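Local coordinates for protein cyclic UMP-AMP synthase (Rhodothermus marinus SG0.5JP17-172, PDB 6E0K) that synthesises the cyclic dinucleotide 3',3'-cUAMP from UTP and ATP, a second messenger that triggers abortive infection in CBASS defence against bacteriophage, at residues Phe83-Ser88 / Gln135-Pro140; Ser110-Gly115 / Leu119-Thr124; Met153-Pro158 / Val164-Lys169; Gln203-Asp208 / Leu276-Asp281; Asn240-Lys243 / Lys249-Cys252. All coordinates share one frame; numbering follows the deposited sequence.

Contact 1: Phe83-Ser88 / Gln135-Pro140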
# COMPACT_ATOMS: atom_id res chain seq x y z
N PHE A 83 4.64 -30.21 12.56
CA PHE A 83 5.65 -29.18 12.74
C PHE A 83 6.02 -28.94 14.20
O PHE A 83 6.92 -28.14 14.48
CB PHE A 83 5.17 -27.85 12.14
CG PHE A 83 5.18 -27.80 10.64
CD1 PHE A 83 6.17 -28.42 9.90
CD2 PHE A 83 4.20 -27.09 9.97
CE1 PHE A 83 6.18 -28.34 8.52
CE2 PHE A 83 4.18 -27.01 8.58
CZ PHE A 83 5.18 -27.63 7.85
N GLY A 84 5.34 -29.61 15.15
CA GLY A 84 5.66 -29.38 16.55
C GLY A 84 5.16 -28.06 17.11
O GLY A 84 5.69 -27.58 18.10
N PHE A 85 4.11 -27.50 16.52
CA PHE A 85 3.58 -26.21 16.95
C PHE A 85 2.60 -26.37 18.10
O PHE A 85 1.86 -27.37 18.20
CB PHE A 85 2.88 -25.49 15.79
CG PHE A 85 3.81 -25.07 14.67
CD1 PHE A 85 5.18 -25.00 14.86
CD2 PHE A 85 3.29 -24.73 13.42
CE1 PHE A 85 6.03 -24.59 13.82
CE2 PHE A 85 4.13 -24.33 12.38
CZ PHE A 85 5.50 -24.26 12.58
N VAL A 86 2.58 -25.36 18.97
CA VAL A 86 1.63 -25.29 20.08
C VAL A 86 0.90 -23.96 19.99
O VAL A 86 1.31 -23.03 19.29
CB VAL A 86 2.30 -25.43 21.46
CG1 VAL A 86 3.13 -26.70 21.53
CG2 VAL A 86 3.16 -24.19 21.77
N LYS A 87 -0.19 -23.86 20.75
CA LYS A 87 -1.00 -22.65 20.78
C LYS A 87 -0.30 -21.55 21.57
O LYS A 87 0.19 -21.78 22.68
CB LYS A 87 -2.35 -22.96 21.42
CG LYS A 87 -3.29 -21.79 21.52
CD LYS A 87 -4.44 -22.14 22.44
CE LYS A 87 -5.04 -20.90 23.08
NZ LYS A 87 -6.15 -21.26 23.98
N SER A 88 -0.29 -20.34 21.01
CA SER A 88 0.11 -19.16 21.77
C SER A 88 -1.00 -18.79 22.75
O SER A 88 -2.16 -18.67 22.35
CB SER A 88 0.36 -17.97 20.84
OG SER A 88 0.50 -16.77 21.59
N GLN A 135 2.24 -11.74 12.78
CA GLN A 135 2.75 -12.45 11.61
C GLN A 135 1.76 -13.52 11.17
O GLN A 135 1.18 -14.21 12.00
CB GLN A 135 4.09 -13.09 11.96
CG GLN A 135 4.78 -13.81 10.82
CD GLN A 135 6.03 -14.53 11.30
OE1 GLN A 135 6.13 -15.75 11.20
NE2 GLN A 135 6.97 -13.77 11.84
N TYR A 136 1.53 -13.61 9.86
CA TYR A 136 0.66 -14.62 9.27
C TYR A 136 1.51 -15.46 8.33
O TYR A 136 2.26 -14.92 7.52
CB TYR A 136 -0.50 -13.98 8.51
CG TYR A 136 -1.45 -15.00 7.93
CD1 TYR A 136 -2.48 -15.52 8.70
CD2 TYR A 136 -1.31 -15.46 6.62
CE1 TYR A 136 -3.37 -16.47 8.18
CE2 TYR A 136 -2.18 -16.39 6.10
CZ TYR A 136 -3.21 -16.90 6.88
OH TYR A 136 -4.06 -17.82 6.34
N ARG A 137 1.41 -16.78 8.45
CA ARG A 137 2.12 -17.70 7.57
C ARG A 137 1.12 -18.44 6.71
O ARG A 137 0.28 -19.19 7.23
CB ARG A 137 2.96 -18.69 8.38
CG ARG A 137 4.07 -18.04 9.19
CD ARG A 137 4.96 -19.11 9.81
NE ARG A 137 5.96 -18.54 10.71
CZ ARG A 137 6.87 -19.26 11.35
NH1 ARG A 137 6.92 -20.58 11.20
NH2 ARG A 137 7.75 -18.66 12.15
N LYS A 138 1.23 -18.27 5.40
CA LYS A 138 0.41 -19.01 4.45
C LYS A 138 1.23 -20.20 3.97
O LYS A 138 2.21 -20.04 3.23
CB LYS A 138 -0.01 -18.12 3.28
CG LYS A 138 -0.86 -18.86 2.26
CD LYS A 138 -1.48 -17.90 1.25
CE LYS A 138 -0.42 -17.10 0.51
NZ LYS A 138 -1.05 -16.27 -0.57
N TYR A 139 0.84 -21.40 4.43
CA TYR A 139 1.53 -22.64 4.12
C TYR A 139 0.84 -23.36 2.97
O TYR A 139 -0.38 -23.25 2.80
CB TYR A 139 1.54 -23.57 5.33
CG TYR A 139 2.56 -23.25 6.40
CD1 TYR A 139 2.25 -22.37 7.44
CD2 TYR A 139 3.80 -23.87 6.41
CE1 TYR A 139 3.17 -22.10 8.44
CE2 TYR A 139 4.73 -23.59 7.40
CZ TYR A 139 4.40 -22.72 8.42
OH TYR A 139 5.32 -22.47 9.41
N PRO A 140 1.61 -24.14 2.22
CA PRO A 140 1.04 -24.96 1.16
C PRO A 140 0.35 -26.19 1.72
O PRO A 140 0.57 -26.57 2.88
CB PRO A 140 2.28 -25.36 0.34
CG PRO A 140 3.37 -25.37 1.33
CD PRO A 140 3.08 -24.22 2.25

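Contact 2: Ser110-Gly115 / Leu119-Thr124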
# COMPACT_ATOMS: atom_id res chain seq x y z
N SER A 110 -4.51 11.72 25.25
CA SER A 110 -5.15 12.62 24.30
C SER A 110 -4.61 12.47 22.88
O SER A 110 -5.21 13.01 21.94
CB SER A 110 -4.99 14.07 24.75
OG SER A 110 -3.66 14.52 24.61
N LYS A 111 -3.51 11.75 22.70
CA LYS A 111 -2.87 11.62 21.40
C LYS A 111 -3.09 10.26 20.75
O LYS A 111 -2.58 10.04 19.65
CB LYS A 111 -1.36 11.87 21.53
CG LYS A 111 -0.99 13.22 22.11
CD LYS A 111 -1.37 14.34 21.15
CE LYS A 111 -0.95 15.69 21.69
NZ LYS A 111 -1.76 16.08 22.87
N VAL A 112 -3.83 9.36 21.40
CA VAL A 112 -3.99 7.98 20.93
C VAL A 112 -5.47 7.63 20.93
O VAL A 112 -6.15 7.81 21.95
CB VAL A 112 -3.20 6.99 21.80
CG1 VAL A 112 -3.39 5.57 21.27
CG2 VAL A 112 -1.72 7.35 21.84
N ARG A 113 -5.98 7.14 19.80
CA ARG A 113 -7.39 6.77 19.71
C ARG A 113 -7.54 5.57 18.80
O ARG A 113 -6.75 5.36 17.88
CB ARG A 113 -8.23 7.95 19.21
CG ARG A 113 -7.93 8.38 17.77
CD ARG A 113 -8.55 9.74 17.43
NE ARG A 113 -8.28 10.11 16.05
CZ ARG A 113 -7.20 10.79 15.66
NH1 ARG A 113 -6.30 11.18 16.54
NH2 ARG A 113 -7.04 11.09 14.38
N ARG A 114 -8.58 4.77 19.05
CA ARG A 114 -8.86 3.58 18.27
C ARG A 114 -9.66 3.92 17.03
O ARG A 114 -10.70 4.59 17.11
CB ARG A 114 -9.63 2.55 19.09
CG ARG A 114 -8.85 1.93 20.21
CD ARG A 114 -9.68 0.82 20.83
NE ARG A 114 -9.02 0.24 21.99
CZ ARG A 114 -9.64 -0.54 22.87
NH1 ARG A 114 -8.97 -1.03 23.90
NH2 ARG A 114 -10.93 -0.81 22.72
N GLY A 115 -9.20 3.44 15.87
CA GLY A 115 -9.98 3.47 14.66
C GLY A 115 -10.60 2.11 14.36
O GLY A 115 -10.45 1.15 15.11
N LEU A 119 -4.89 1.98 15.07
CA LEU A 119 -4.71 2.93 16.16
C LEU A 119 -4.17 4.21 15.55
O LEU A 119 -3.19 4.16 14.80
CB LEU A 119 -3.73 2.39 17.21
CG LEU A 119 -4.17 1.44 18.32
CD1 LEU A 119 -2.96 0.84 19.01
CD2 LEU A 119 -5.03 2.20 19.32
N LYS A 120 -4.82 5.33 15.82
CA LYS A 120 -4.35 6.61 15.31
C LYS A 120 -3.55 7.33 16.39
O LYS A 120 -4.00 7.44 17.53
CB LYS A 120 -5.51 7.47 14.83
CG LYS A 120 -6.19 6.92 13.56
CD LYS A 120 -7.13 7.94 12.92
CE LYS A 120 -7.19 7.78 11.40
NZ LYS A 120 -7.44 6.37 10.99
N VAL A 121 -2.37 7.81 16.02
CA VAL A 121 -1.46 8.43 16.96
C VAL A 121 -1.05 9.79 16.43
O VAL A 121 -0.56 9.89 15.29
CB VAL A 121 -0.21 7.56 17.20
CG1 VAL A 121 0.72 8.23 18.18
CG2 VAL A 121 -0.63 6.15 17.66
N GLU A 122 -1.24 10.84 17.23
CA GLU A 122 -0.71 12.17 16.92
C GLU A 122 0.70 12.27 17.51
O GLU A 122 0.86 12.40 18.72
CB GLU A 122 -1.61 13.25 17.50
CG GLU A 122 -3.06 13.14 17.06
CD GLU A 122 -3.22 13.19 15.55
OE1 GLU A 122 -2.57 14.06 14.92
OE2 GLU A 122 -3.97 12.35 15.01
N THR A 123 1.72 12.19 16.65
CA THR A 123 3.09 12.38 17.10
C THR A 123 3.48 13.86 16.98
O THR A 123 2.71 14.69 16.50
CB THR A 123 4.09 11.52 16.31
OG1 THR A 123 4.37 12.11 15.03
CG2 THR A 123 3.57 10.07 16.12
N THR A 124 4.70 14.18 17.42
CA THR A 124 5.23 15.53 17.22
C THR A 124 5.72 15.77 15.80
O THR A 124 6.21 16.87 15.51
CB THR A 124 6.39 15.79 18.18
OG1 THR A 124 7.41 14.81 17.93
CG2 THR A 124 5.91 15.68 19.62

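Contact 3: Met153-Pro158 / Val164-Lys169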
# COMPACT_ATOMS: atom_id res chain seq x y z
N MET A 153 0.86 -10.66 7.35
CA MET A 153 0.43 -10.31 8.69
C MET A 153 -1.08 -10.29 8.71
O MET A 153 -1.74 -10.28 7.66
CB MET A 153 1.02 -8.97 9.15
CG MET A 153 0.82 -7.81 8.19
SD MET A 153 -0.85 -7.13 8.24
CE MET A 153 -0.53 -5.39 7.88
N THR A 154 -1.65 -10.30 9.91
CA THR A 154 -3.10 -10.34 10.02
C THR A 154 -3.56 -9.58 11.25
O THR A 154 -2.82 -9.44 12.23
CB THR A 154 -3.61 -11.80 10.04
OG1 THR A 154 -5.04 -11.82 9.92
CG2 THR A 154 -3.21 -12.49 11.33
N PHE A 155 -4.79 -9.09 11.18
CA PHE A 155 -5.40 -8.39 12.30
C PHE A 155 -6.90 -8.64 12.26
O PHE A 155 -7.46 -9.01 11.22
CB PHE A 155 -5.09 -6.88 12.27
CG PHE A 155 -5.41 -6.22 10.95
CD1 PHE A 155 -4.47 -6.20 9.93
CD2 PHE A 155 -6.64 -5.62 10.73
CE1 PHE A 155 -4.74 -5.61 8.70
CE2 PHE A 155 -6.92 -5.01 9.51
CZ PHE A 155 -5.97 -5.01 8.50
N TYR A 156 -7.54 -8.47 13.41
CA TYR A 156 -8.98 -8.68 13.55
C TYR A 156 -9.68 -7.34 13.46
O TYR A 156 -9.14 -6.30 13.86
CB TYR A 156 -9.28 -9.37 14.89
CG TYR A 156 -10.70 -9.86 15.08
CD1 TYR A 156 -11.22 -10.89 14.29
CD2 TYR A 156 -11.51 -9.33 16.08
CE1 TYR A 156 -12.51 -11.36 14.49
CE2 TYR A 156 -12.79 -9.79 16.28
CZ TYR A 156 -13.30 -10.80 15.48
OH TYR A 156 -14.58 -11.27 15.69
N VAL A 157 -10.88 -7.35 12.88
CA VAL A 157 -11.73 -6.16 12.81
C VAL A 157 -12.95 -6.44 13.69
O VAL A 157 -13.86 -7.17 13.27
CB VAL A 157 -12.11 -5.82 11.36
CG1 VAL A 157 -12.87 -4.50 11.31
CG2 VAL A 157 -10.89 -5.77 10.48
N PRO A 158 -12.98 -5.92 14.92
CA PRO A 158 -14.08 -6.28 15.83
C PRO A 158 -15.45 -5.89 15.32
O PRO A 158 -16.43 -6.59 15.62
CB PRO A 158 -13.72 -5.54 17.12
CG PRO A 158 -12.21 -5.51 17.09
CD PRO A 158 -11.86 -5.28 15.63
N VAL A 164 -8.27 -9.90 8.53
CA VAL A 164 -7.67 -9.39 7.30
C VAL A 164 -6.24 -9.90 7.24
O VAL A 164 -5.52 -9.85 8.25
CB VAL A 164 -7.70 -7.85 7.26
CG1 VAL A 164 -7.04 -7.34 5.98
CG2 VAL A 164 -9.13 -7.34 7.38
N VAL A 165 -5.82 -10.37 6.07
CA VAL A 165 -4.43 -10.76 5.84
C VAL A 165 -3.84 -9.85 4.78
O VAL A 165 -4.41 -9.72 3.69
CB VAL A 165 -4.32 -12.23 5.42
CG1 VAL A 165 -2.87 -12.59 5.14
CG2 VAL A 165 -4.91 -13.15 6.51
N ASN A 166 -2.71 -9.21 5.10
CA ASN A 166 -2.01 -8.36 4.15
C ASN A 166 -0.56 -8.82 4.02
O ASN A 166 -0.03 -9.55 4.87
CB ASN A 166 -2.03 -6.89 4.58
CG ASN A 166 -3.41 -6.27 4.50
OD1 ASN A 166 -4.33 -6.78 3.86
ND2 ASN A 166 -3.56 -5.13 5.16
N TYR A 167 0.10 -8.36 2.96
CA TYR A 167 1.48 -8.73 2.66
C TYR A 167 2.32 -7.51 2.32
O TYR A 167 2.91 -7.42 1.24
CB TYR A 167 1.51 -9.73 1.51
CG TYR A 167 0.74 -11.01 1.77
CD1 TYR A 167 -0.60 -11.12 1.45
CD2 TYR A 167 1.38 -12.10 2.34
CE1 TYR A 167 -1.30 -12.33 1.69
CE2 TYR A 167 0.71 -13.29 2.58
CZ TYR A 167 -0.62 -13.39 2.26
OH TYR A 167 -1.27 -14.59 2.53
N PRO A 168 2.40 -6.54 3.24
CA PRO A 168 3.11 -5.29 2.90
C PRO A 168 4.59 -5.48 2.60
O PRO A 168 5.14 -4.73 1.77
CB PRO A 168 2.90 -4.42 4.15
CG PRO A 168 2.72 -5.41 5.26
CD PRO A 168 1.96 -6.56 4.65
N LYS A 169 5.26 -6.43 3.25
CA LYS A 169 6.67 -6.63 2.96
C LYS A 169 6.88 -7.11 1.52
O LYS A 169 7.84 -6.70 0.87
CB LYS A 169 7.28 -7.63 3.94
CG LYS A 169 7.22 -7.18 5.38
CD LYS A 169 7.88 -8.20 6.26
CE LYS A 169 7.90 -7.74 7.72
NZ LYS A 169 8.50 -8.79 8.60

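Contact 4: Gln203-Asp208 / Leu276-Asp281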
# COMPACT_ATOMS: atom_id res chain seq x y z
N GLN A 203 -9.85 19.51 -10.35
CA GLN A 203 -10.70 20.21 -11.30
C GLN A 203 -12.12 19.65 -11.37
O GLN A 203 -12.92 20.15 -12.16
CB GLN A 203 -10.07 20.15 -12.69
CG GLN A 203 -8.76 20.84 -12.75
CD GLN A 203 -8.11 20.66 -14.08
OE1 GLN A 203 -8.32 19.65 -14.76
NE2 GLN A 203 -7.31 21.64 -14.49
N GLY A 204 -12.44 18.64 -10.58
CA GLY A 204 -13.79 18.11 -10.52
C GLY A 204 -13.94 16.66 -10.91
O GLY A 204 -15.07 16.15 -10.88
N ALA A 205 -12.87 15.96 -11.27
CA ALA A 205 -12.96 14.54 -11.60
C ALA A 205 -13.32 13.71 -10.36
O ALA A 205 -13.18 14.18 -9.22
CB ALA A 205 -11.64 14.05 -12.20
N PRO A 206 -13.80 12.48 -10.55
CA PRO A 206 -14.27 11.69 -9.41
C PRO A 206 -13.20 11.49 -8.35
O PRO A 206 -12.04 11.22 -8.67
CB PRO A 206 -14.67 10.35 -10.04
CG PRO A 206 -15.02 10.69 -11.46
CD PRO A 206 -14.08 11.80 -11.84
N GLN A 207 -13.61 11.62 -7.08
CA GLN A 207 -12.70 11.45 -5.96
C GLN A 207 -11.98 10.12 -6.00
O GLN A 207 -10.81 10.03 -5.58
CB GLN A 207 -13.47 11.56 -4.64
CG GLN A 207 -13.37 12.91 -3.96
CD GLN A 207 -11.96 13.22 -3.50
OE1 GLN A 207 -11.16 12.32 -3.26
NE2 GLN A 207 -11.65 14.51 -3.39
N ASP A 208 -12.65 9.07 -6.48
CA ASP A 208 -12.07 7.73 -6.50
C ASP A 208 -11.56 7.35 -7.89
O ASP A 208 -11.59 6.18 -8.26
CB ASP A 208 -13.09 6.71 -5.99
CG ASP A 208 -14.37 6.67 -6.83
OD1 ASP A 208 -14.56 7.54 -7.70
OD2 ASP A 208 -15.19 5.76 -6.60
N LEU A 276 -8.26 4.97 -17.31
CA LEU A 276 -7.58 5.06 -18.60
C LEU A 276 -8.24 6.09 -19.51
O LEU A 276 -7.55 6.83 -20.22
CB LEU A 276 -7.54 3.70 -19.29
CG LEU A 276 -6.84 2.59 -18.50
CD1 LEU A 276 -6.97 1.28 -19.28
CD2 LEU A 276 -5.36 2.91 -18.23
N ARG A 277 -9.58 6.15 -19.49
CA ARG A 277 -10.29 7.18 -20.26
C ARG A 277 -9.90 8.58 -19.80
O ARG A 277 -9.71 9.48 -20.63
CB ARG A 277 -11.81 6.99 -20.16
CG ARG A 277 -12.34 5.83 -20.97
CD ARG A 277 -13.87 5.87 -21.07
NE ARG A 277 -14.55 5.75 -19.78
CZ ARG A 277 -14.87 4.60 -19.20
NH1 ARG A 277 -14.55 3.44 -19.76
NH2 ARG A 277 -15.52 4.61 -18.04
N TYR A 278 -9.76 8.79 -18.48
CA TYR A 278 -9.42 10.12 -18.01
C TYR A 278 -7.98 10.48 -18.38
O TYR A 278 -7.69 11.63 -18.71
CB TYR A 278 -9.64 10.22 -16.49
CG TYR A 278 -11.07 10.58 -16.10
CD1 TYR A 278 -12.09 9.63 -16.17
CD2 TYR A 278 -11.40 11.86 -15.67
CE1 TYR A 278 -13.40 9.95 -15.81
CE2 TYR A 278 -12.69 12.19 -15.31
CZ TYR A 278 -13.68 11.24 -15.39
OH TYR A 278 -14.99 11.56 -15.03
N MET A 279 -7.07 9.50 -18.37
CA MET A 279 -5.71 9.77 -18.81
C MET A 279 -5.66 10.08 -20.30
O MET A 279 -4.93 10.99 -20.72
CB MET A 279 -4.80 8.58 -18.49
CG MET A 279 -4.60 8.38 -16.99
SD MET A 279 -3.81 9.78 -16.12
CE MET A 279 -5.23 10.50 -15.29
N ASP A 280 -6.43 9.35 -21.11
CA ASP A 280 -6.53 9.65 -22.53
C ASP A 280 -7.00 11.09 -22.74
O ASP A 280 -6.43 11.83 -23.55
CB ASP A 280 -7.53 8.70 -23.19
CG ASP A 280 -6.92 7.41 -23.67
OD1 ASP A 280 -5.69 7.33 -23.88
OD2 ASP A 280 -7.70 6.45 -23.88
N ASP A 281 -8.08 11.48 -22.05
CA ASP A 281 -8.64 12.82 -22.25
C ASP A 281 -7.67 13.89 -21.81
O ASP A 281 -7.56 14.94 -22.45
CB ASP A 281 -9.95 12.98 -21.46
CG ASP A 281 -11.10 12.20 -22.04
OD1 ASP A 281 -11.04 11.79 -23.22
OD2 ASP A 281 -12.09 12.03 -21.29

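Contact 5: Asn240-Lys243 / Lys249-Cys252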
# COMPACT_ATOMS: atom_id res chain seq x y z
N ASN A 240 -1.34 3.03 -23.31
CA ASN A 240 -1.74 2.27 -24.49
C ASN A 240 -1.67 0.77 -24.26
O ASN A 240 -2.51 0.03 -24.78
CB ASN A 240 -0.91 2.69 -25.69
CG ASN A 240 -1.40 3.99 -26.29
OD1 ASN A 240 -2.60 4.25 -26.31
ND2 ASN A 240 -0.48 4.81 -26.76
N TRP A 241 -0.68 0.29 -23.49
CA TRP A 241 -0.65 -1.14 -23.19
C TRP A 241 -1.83 -1.54 -22.32
O TRP A 241 -2.46 -2.58 -22.56
CB TRP A 241 0.68 -1.51 -22.52
CG TRP A 241 0.79 -2.99 -22.28
CD1 TRP A 241 1.28 -3.92 -23.15
CD2 TRP A 241 0.38 -3.71 -21.11
NE1 TRP A 241 1.20 -5.18 -22.59
CE2 TRP A 241 0.65 -5.08 -21.35
CE3 TRP A 241 -0.19 -3.34 -19.89
CZ2 TRP A 241 0.38 -6.06 -20.40
CZ3 TRP A 241 -0.46 -4.32 -18.95
CH2 TRP A 241 -0.18 -5.67 -19.21
N LEU A 242 -2.14 -0.75 -21.29
CA LEU A 242 -3.27 -1.07 -20.42
C LEU A 242 -4.59 -1.10 -21.19
O LEU A 242 -5.47 -1.93 -20.91
CB LEU A 242 -3.34 -0.06 -19.26
CG LEU A 242 -2.28 -0.27 -18.17
CD1 LEU A 242 -2.20 0.96 -17.27
CD2 LEU A 242 -2.60 -1.52 -17.34
N LYS A 243 -4.76 -0.19 -22.16
CA LYS A 243 -5.99 -0.15 -22.94
C LYS A 243 -6.21 -1.43 -23.74
O LYS A 243 -7.36 -1.80 -24.02
CB LYS A 243 -5.97 1.07 -23.87
CG LYS A 243 -6.36 2.36 -23.17
CD LYS A 243 -5.88 3.59 -23.93
CE LYS A 243 -6.51 3.73 -25.28
NZ LYS A 243 -6.03 5.01 -25.91
N LYS A 249 -6.83 -11.03 -15.04
CA LYS A 249 -5.91 -11.82 -14.23
C LYS A 249 -4.81 -10.99 -13.59
O LYS A 249 -3.82 -11.56 -13.12
CB LYS A 249 -5.28 -12.94 -15.06
CG LYS A 249 -6.25 -13.90 -15.75
CD LYS A 249 -5.49 -15.08 -16.35
CE LYS A 249 -6.40 -16.02 -17.11
NZ LYS A 249 -5.79 -17.38 -17.27
N PHE A 250 -4.95 -9.67 -13.54
CA PHE A 250 -3.94 -8.85 -12.87
C PHE A 250 -3.84 -9.23 -11.40
O PHE A 250 -4.85 -9.49 -10.74
CB PHE A 250 -4.25 -7.35 -12.98
CG PHE A 250 -3.82 -6.72 -14.28
CD1 PHE A 250 -3.55 -7.49 -15.40
CD2 PHE A 250 -3.68 -5.34 -14.37
CE1 PHE A 250 -3.17 -6.89 -16.60
CE2 PHE A 250 -3.30 -4.74 -15.55
CZ PHE A 250 -3.04 -5.51 -16.67
N ARG A 251 -2.61 -9.26 -10.91
CA ARG A 251 -2.33 -9.58 -9.52
C ARG A 251 -1.85 -8.32 -8.84
O ARG A 251 -1.26 -7.43 -9.47
CB ARG A 251 -1.27 -10.68 -9.42
CG ARG A 251 -1.66 -11.95 -10.15
CD ARG A 251 -2.60 -12.75 -9.30
NE ARG A 251 -1.88 -13.43 -8.23
CZ ARG A 251 -2.45 -14.09 -7.23
NH1 ARG A 251 -3.78 -14.15 -7.14
NH2 ARG A 251 -1.70 -14.69 -6.32
N CYS A 252 -2.11 -8.23 -7.54
CA CYS A 252 -1.57 -7.12 -6.77
C CYS A 252 -0.05 -7.19 -6.73
O CYS A 252 0.56 -8.24 -6.98
CB CYS A 252 -2.14 -7.14 -5.35
SG CYS A 252 -3.89 -6.65 -5.34

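Contact 1: Phe83-Ser88 / Gln135-Pro140
Y139 reaches out to meet two phenylalanines, F83 and F85. From CB, its CG stands anti to the carbonyl carbon, beside the backbone N (chi1 -78°), and one long side of the ring comes up to F83. CD2 of Y139 lies 3.8 Å from CE2 of F83. The next atom, CE2 of Y139, is 3.7 Å from the same F83 CE2. The two rings meet obliquely, with planes at 36°. Beyond CZ, the hydroxyl ends at the edge of the F85 ring, where Y139 OH is 3.6 Å from F85 CZ. The same Y139 OH accepts a hydrogen bond of 3.1 Å from R137 NH1. A second in-plane bond fixes the guanidinium: R137 NE donates to Q135 OE1 at 2.8 Å (174°). Within its own segment, F83 CB covers one face of the F85 ring, over its centre. No hydrogen bond crosses between the segments. R137 has a cation-pi partner in F71, which also meets F85 edge-to-face. The contact joins the loop after helix 77-82, which opens with a Schellman motif at G84, to the end of strand 127-138 and the residue just beyond it, next to strand 71-73.

Contact 2: Ser110-Gly115 / Leu119-Thr124
R113 lies across K120 and turns its guanidinium to E122. One face of that group is covered by K120 CB, 3.8 Å above the centre of the R113 guanidinium. Its edge faces the carboxylate. NH1 of R113 makes a salt bridge to OE2 of E122 at 3.0 Å, close to the guanidinium plane. OE2 is met on its anti side, 23° out of the carboxylate plane, and the guanidinium and carboxylate planes are inclined by 20°. A second bond, from R113 NH2 to the same OE2, is weak. R113 starts from the crowded position, with CG between backbone N and carbonyl carbon (chi1 65°), and then runs extended. On the other face of the hairpin R114 and L119 lie side by side, with R114 CG 3.9 Å from L119 CD2. V112 sits loosely beside L119 and V121. The strands 112-114 and 119-122 are antiparallel. R113 and K120 form a hydrogen-bonded pair, with bonds R113 N to K120 O at 3.0 Å and K120 N to R113 O at 2.8 Å. E122 N adds a bond to K111 O at 2.9 Å. L119 and K120 belong to the UTP site. R114 pairs with E100. E122 probably balances the charge of R113. K120 is paired with D129, a magnesium ligand, so the hairpin carries one salt bridge within itself and one to the metal site.

Contact 3: Met153-Pro158 / Val164-Lys169
M153 and F155 pair with N166 and V164 in a beta hairpin, made by strands 150-157 and 162-166 of the nucleotidyltransferase sheet. The tight part is the face of M153, F155, V164 and N166. The F155 ring and V164 lie side by side. V164 CB stands over one ring face, off towards the rim, in a CH-pi contact 3.9 Å from the F155 ring centroid. V157 CG2 continues this apolar patch 3.9 Å from V164 CG2. M153 folds back over N166, because its chain bends at chi2 and chi3, and M153 SD is 3.9 Å from N166 CB. M153 CG also meets the ring of P168, which opens the helix 168-181. The face of T154 and V165 has little side-chain contact across the hairpin. There V165 CG2 lies 3.7 Å from T154 OG1. N166 binds UTP, and P168 packs on Q46, which binds ATP and UTP, so this end of the hairpin probably borders the nucleotide pocket. The backbone ladder is complete at both M153–N166 and F155–V164. V164 O carries two donors. F155 N meets V164 O in the carbonyl plane at 3.1 Å. T154 OG1 donates to V164 O at 2.6 Å, from above that plane, 53° out of it.

Contact 4: Gln203-Asp208 / Leu276-Asp281
A205 and P206 are the two residues of the 203-208 loop that press on Y278. The loop leaves helix 186-202 through a Schellman motif, with G204 at positive phi (120°). After this turn, A205 points its CB toward the tyrosine. A205 CB touches Y278 CE2 at 3.8 Å and CD2 a little farther on. P206 follows at once and packs against the end of the ring. P206 CD is 3.6 Å from Y278 CZ and 3.3 Å from Y278 OH, while P206 CG lies 3.7 Å from the same OH. P206 and Y278 come from opposite directions, and both loop residues approach the ring obliquely. Y278 reaches them from helix 269-285 with CG anti to its carbonyl carbon (chi1 -85°). Farther along, D208 makes salt bridges with K271 and R274, one turn or more before Y278 on the same helix. The contact therefore joins the turn after helix 186-202 to the side of helix 269-285. It is a small surface contact, away from the nucleotide-binding residues. It is mainly van der Waals packing of a methyl and a proline ring on the tyrosine, with the proline also against the hydroxyl oxygen. No hydrogen bond crosses, and the charged bonds next to it come from D208.

Contact 5: Asn240-Lys243 / Lys249-Cys252
F250 has its backbone tied to L259 by a hydrogen bond, and from that fixed point its ring reaches across to W241 and L242. The motif is a helix packed against the loop that follows it: helix 231-244 carries the tryptophan and leucine, and the chain returns after it to bring F250 back. No polar bond crosses between the segments. W241 and F250 come from opposite directions, and the rings meet obliquely, F250 CZ against the six-membered ring of W241. F250 CZ is 3.6 Å from W241 CZ3 and 3.8 Å from W241 CH2. The indole gets there because its CG is anti to the backbone N (chi1 -176°), which swings the six-membered ring towards the loop. The CA atoms of L242 and F250 are 10.9 Å apart, so the contact is made by side chains alone, mainly the reach of the F250 ring. This is a buried contact. L218 of helix 212-220 touches both L242 and F250, and L276 of helix 269-285 also packs on L242. W241 also rests on P223 and K226. The contact thus joins the end part of helix 231-244 to the loop after it, beside helix 212-220, away from the annotated sites. L242 adds the last piece: L242 CD2 lies in the plane of the F250 ring, at the edge, 3.7 Å from F250 CE2.

Contacts 1, 2 and 3 all reach the same mixed sheet, and contacts 1 and 3 touch through Y136 and K138. Contacts 4 and 5 each set a loop against a helix. They meet where D280 makes a salt bridge with K243. Contact 5 is buried and wholly apolar across its segments. Contact 4 is a surface contact. Contacts 1, 2 and 3 are partly buried. Contacts 2 and 3 are hairpins rich in backbone bonds, and both hold UTP-binding residues. Contact 1 instead joins a loop to the sheet by aromatic rings, its centre about 25 Å from the centre of the chain.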